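Long-range contact in hydroxyethylphosphonate dioxygenase (Streptomyces albus, PDB 6B9R), which uses iron and molecular oxygen to convert 2-hydroxyethylphosphonate, probably to hydroxymethylphosphonate: residues G85-V91 and G393-I399. Numbering follows the deposited sequence.
Sequences GLRMMRV and GDSAYVI
Arg87 and Tyr397 face each other as a hydrogen-bonded antiparallel pair: Arg87 N to Tyr397 O and Tyr397 N to Arg87 O, each 2.9 Å. Met89 and Ser395 repeat the pattern two residues further along the strands, and a fifth backbone bond runs from Ile399 N to Gly85 O. From the non-hydrogen-bonded positions, Leu86 CA and Met88 CA add CA-H...O contacts to Tyr397 O and Ser395 O.

At the far end Asp394 OD1 takes the backbone N of Val91 at 3.0 Å, nearly in line with its C-O bond, where helix 91-96 begins. OD2 forms a salt bridge with Arg90 NH1 (2.9 Å); it lies near the guanidinium plane, but the arginine meets it from above the carboxylate plane, the two planes 58° apart. The Arg90 chain turns about its CB-CG bond (chi2 -60°), bringing CD alongside OD2 and laying one guanidinium face over Met88 CB. OD2 also accepts Glu391 N, and NH1 also reaches Arg389 O. With an alanine in place of Asp394, Val91 N would probably lose this acceptor and the Arg90 guanidinium its countercharge.

Apolar contacts gather on the face bearing Leu86, Met88, Ala396 and Val398: Leu86 CD1 packs on Val398 CG2 at 3.6 Å, while CD2 reaches Ala396 CB. Val91 CG2 lies against Gly393 C (3.4 Å), where a side chain on the glycine would clash.

Strand 86-89 is an outermost strand, within this chain, of an antiparallel sheet distinct from the one whose strand 152-158 carries iron ligand Gln153, consistent with the two cupin-type beta domains of the family. Strand 395-398 lies between it and 364-369; strand 375-381 covers Leu86 and Met88, whereas on the other face Ser395 OG bonds Ala115 N and Arg87 reaches Asp81 and Met116 O.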
loop_
_atom_site.group_PDB
_atom_site.type_symbol
_atom_site.label_atom_id
_atom_site.label_comp_id
_atom_site.label_asym_id
_atom_site.label_seq_id
_atom_site.Cartn_x
_atom_site.Cartn_y
_atom_site.Cartn_z
ATOM N N GLY A 85 -21.020 -4.310 8.861
ATOM C CA GLY A 85 -19.985 -5.159 8.321
ATOM C C GLY A 85 -20.358 -5.821 7.009
ATOM O O GLY A 85 -19.478 -6.324 6.298
ATOM N N LEU A 86 -21.641 -5.829 6.684
ATOM C CA LEU A 86 -22.172 -6.305 5.418
ATOM C C LEU A 86 -23.331 -5.377 5.085
ATOM O O LEU A 86 -24.078 -4.973 5.978
ATOM C CB LEU A 86 -22.636 -7.773 5.514
ATOM C CG LEU A 86 -23.073 -8.525 4.244
ATOM C CD1 LEU A 86 -22.786 -10.048 4.333
ATOM C CD2 LEU A 86 -24.563 -8.301 3.945
ATOM N N ARG A 87 -23.454 -4.997 3.820
ATOM C CA ARG A 87 -24.590 -4.183 3.409
ATOM C C ARG A 87 -25.118 -4.687 2.074
ATOM O O ARG A 87 -24.339 -5.008 1.172
ATOM C CB ARG A 87 -24.221 -2.699 3.305
ATOM C CG ARG A 87 -25.354 -1.827 2.786
ATOM C CD ARG A 87 -25.012 -0.329 2.839
ATOM N NE ARG A 87 -23.579 -0.049 2.692
ATOM C CZ ARG A 87 -22.923 -0.013 1.534
ATOM N NH1 ARG A 87 -23.547 -0.253 0.387
ATOM N NH2 ARG A 87 -21.626 0.261 1.527
ATOM N N MET A 88 -26.440 -4.753 1.956
ATOM C CA MET A 88 -27.086 -5.202 0.736
ATOM C C MET A 88 -27.570 -4.004 -0.062
ATOM O O MET A 88 -27.924 -2.962 0.496
ATOM C CB MET A 88 -28.264 -6.135 1.042
ATOM C CG MET A 88 -27.860 -7.298 1.918
ATOM S SD MET A 88 -29.224 -8.387 2.379
ATOM C CE MET A 88 -28.251 -9.652 3.194
ATOM N N MET A 89 -27.597 -4.175 -1.377
ATOM C CA MET A 89 -28.203 -3.222 -2.288
ATOM C C MET A 89 -29.278 -3.934 -3.098
ATOM O O MET A 89 -29.087 -5.080 -3.521
ATOM C CB MET A 89 -27.149 -2.626 -3.210
ATOM C CG MET A 89 -27.697 -1.538 -4.110
ATOM S SD MET A 89 -26.386 -0.821 -5.101
ATOM C CE MET A 89 -27.344 0.418 -5.974
ATOM N N ARG A 90 -30.415 -3.269 -3.305
ATOM C CA ARG A 90 -31.572 -3.907 -3.918
ATOM C C ARG A 90 -31.669 -3.576 -5.405
ATOM O O ARG A 90 -31.258 -2.499 -5.850
ATOM C CB ARG A 90 -32.874 -3.474 -3.230
ATOM C CG ARG A 90 -32.883 -3.623 -1.711
ATOM C CD ARG A 90 -32.664 -5.063 -1.296
ATOM N NE ARG A 90 -32.638 -5.207 0.157
ATOM C CZ ARG A 90 -32.377 -6.350 0.785
ATOM N NH1 ARG A 90 -32.111 -7.438 0.078
ATOM N NH2 ARG A 90 -32.370 -6.399 2.113
ATOM N N VAL A 91 -32.266 -4.502 -6.156
ATOM C CA VAL A 91 -32.590 -4.325 -7.569
ATOM C C VAL A 91 -33.195 -2.959 -7.843
ATOM O O VAL A 91 -32.799 -2.276 -8.795
ATOM C CB VAL A 91 -33.564 -5.417 -8.045
ATOM C CG1 VAL A 91 -34.105 -5.081 -9.428
ATOM C CG2 VAL A 91 -32.885 -6.740 -8.058
ATOM N N GLY A 393 -30.743 -10.537 -8.338
ATOM C CA GLY A 393 -30.355 -9.214 -8.772
ATOM C C GLY A 393 -29.919 -8.283 -7.663
ATOM O O GLY A 393 -29.405 -7.198 -7.962
ATOM N N ASP A 394 -30.144 -8.653 -6.400
ATOM C CA ASP A 394 -29.585 -7.912 -5.274
ATOM C C ASP A 394 -28.080 -8.166 -5.178
ATOM O O ASP A 394 -27.556 -9.163 -5.685
ATOM C CB ASP A 394 -30.244 -8.333 -3.950
ATOM C CG ASP A 394 -31.664 -7.810 -3.776
ATOM O OD1 ASP A 394 -32.160 -7.056 -4.635
ATOM O OD2 ASP A 394 -32.284 -8.165 -2.748
ATOM N N SER A 395 -27.372 -7.256 -4.511
ATOM C CA SER A 395 -25.938 -7.427 -4.330
ATOM C C SER A 395 -25.572 -7.073 -2.892
ATOM O O SER A 395 -26.385 -6.533 -2.133
ATOM C CB SER A 395 -25.141 -6.578 -5.339
ATOM O OG SER A 395 -25.621 -5.233 -5.359
ATOM N N ALA A 396 -24.342 -7.400 -2.505
ATOM C CA ALA A 396 -23.902 -7.063 -1.158
ATOM C C ALA A 396 -22.411 -6.771 -1.161
ATOM O O ALA A 396 -21.656 -7.271 -2.000
ATOM C CB ALA A 396 -24.211 -8.181 -0.154
ATOM N N TYR A 397 -22.005 -5.943 -0.207
ATOM C CA TYR A 397 -20.611 -5.647 0.060
ATOM C C TYR A 397 -20.278 -6.123 1.469
ATOM O O TYR A 397 -21.076 -5.925 2.392
ATOM C CB TYR A 397 -20.327 -4.148 -0.070
ATOM C CG TYR A 397 -19.016 -3.818 0.558
ATOM C CD1 TYR A 397 -17.826 -4.240 -0.027
ATOM C CD2 TYR A 397 -18.958 -3.133 1.764
ATOM C CE1 TYR A 397 -16.613 -3.969 0.559
ATOM C CE2 TYR A 397 -17.744 -2.852 2.361
ATOM C CZ TYR A 397 -16.578 -3.268 1.753
ATOM O OH TYR A 397 -15.370 -3.003 2.354
ATOM N N VAL A 398 -19.109 -6.759 1.633
ATOM C CA VAL A 398 -18.661 -7.317 2.907
ATOM C C VAL A 398 -17.243 -6.837 3.189
ATOM O O VAL A 398 -16.364 -6.967 2.330
ATOM C CB VAL A 398 -18.692 -8.859 2.902
ATOM C CG1 VAL A 398 -18.619 -9.401 4.335
ATOM C CG2 VAL A 398 -19.935 -9.404 2.150
ATOM N N ILE A 399 -17.015 -6.290 4.386
ATOM C CA ILE A 399 -15.671 -5.854 4.777
ATOM C C ILE A 399 -14.827 -7.079 5.106
ATOM O O ILE A 399 -15.378 -8.166 5.365
ATOM C CB ILE A 399 -15.695 -4.878 5.973
ATOM C CG1 ILE A 399 -16.087 -5.595 7.277
ATOM C CG2 ILE A 399 -16.569 -3.670 5.658
ATOM C CD1 ILE A 399 -15.928 -4.696 8.558
#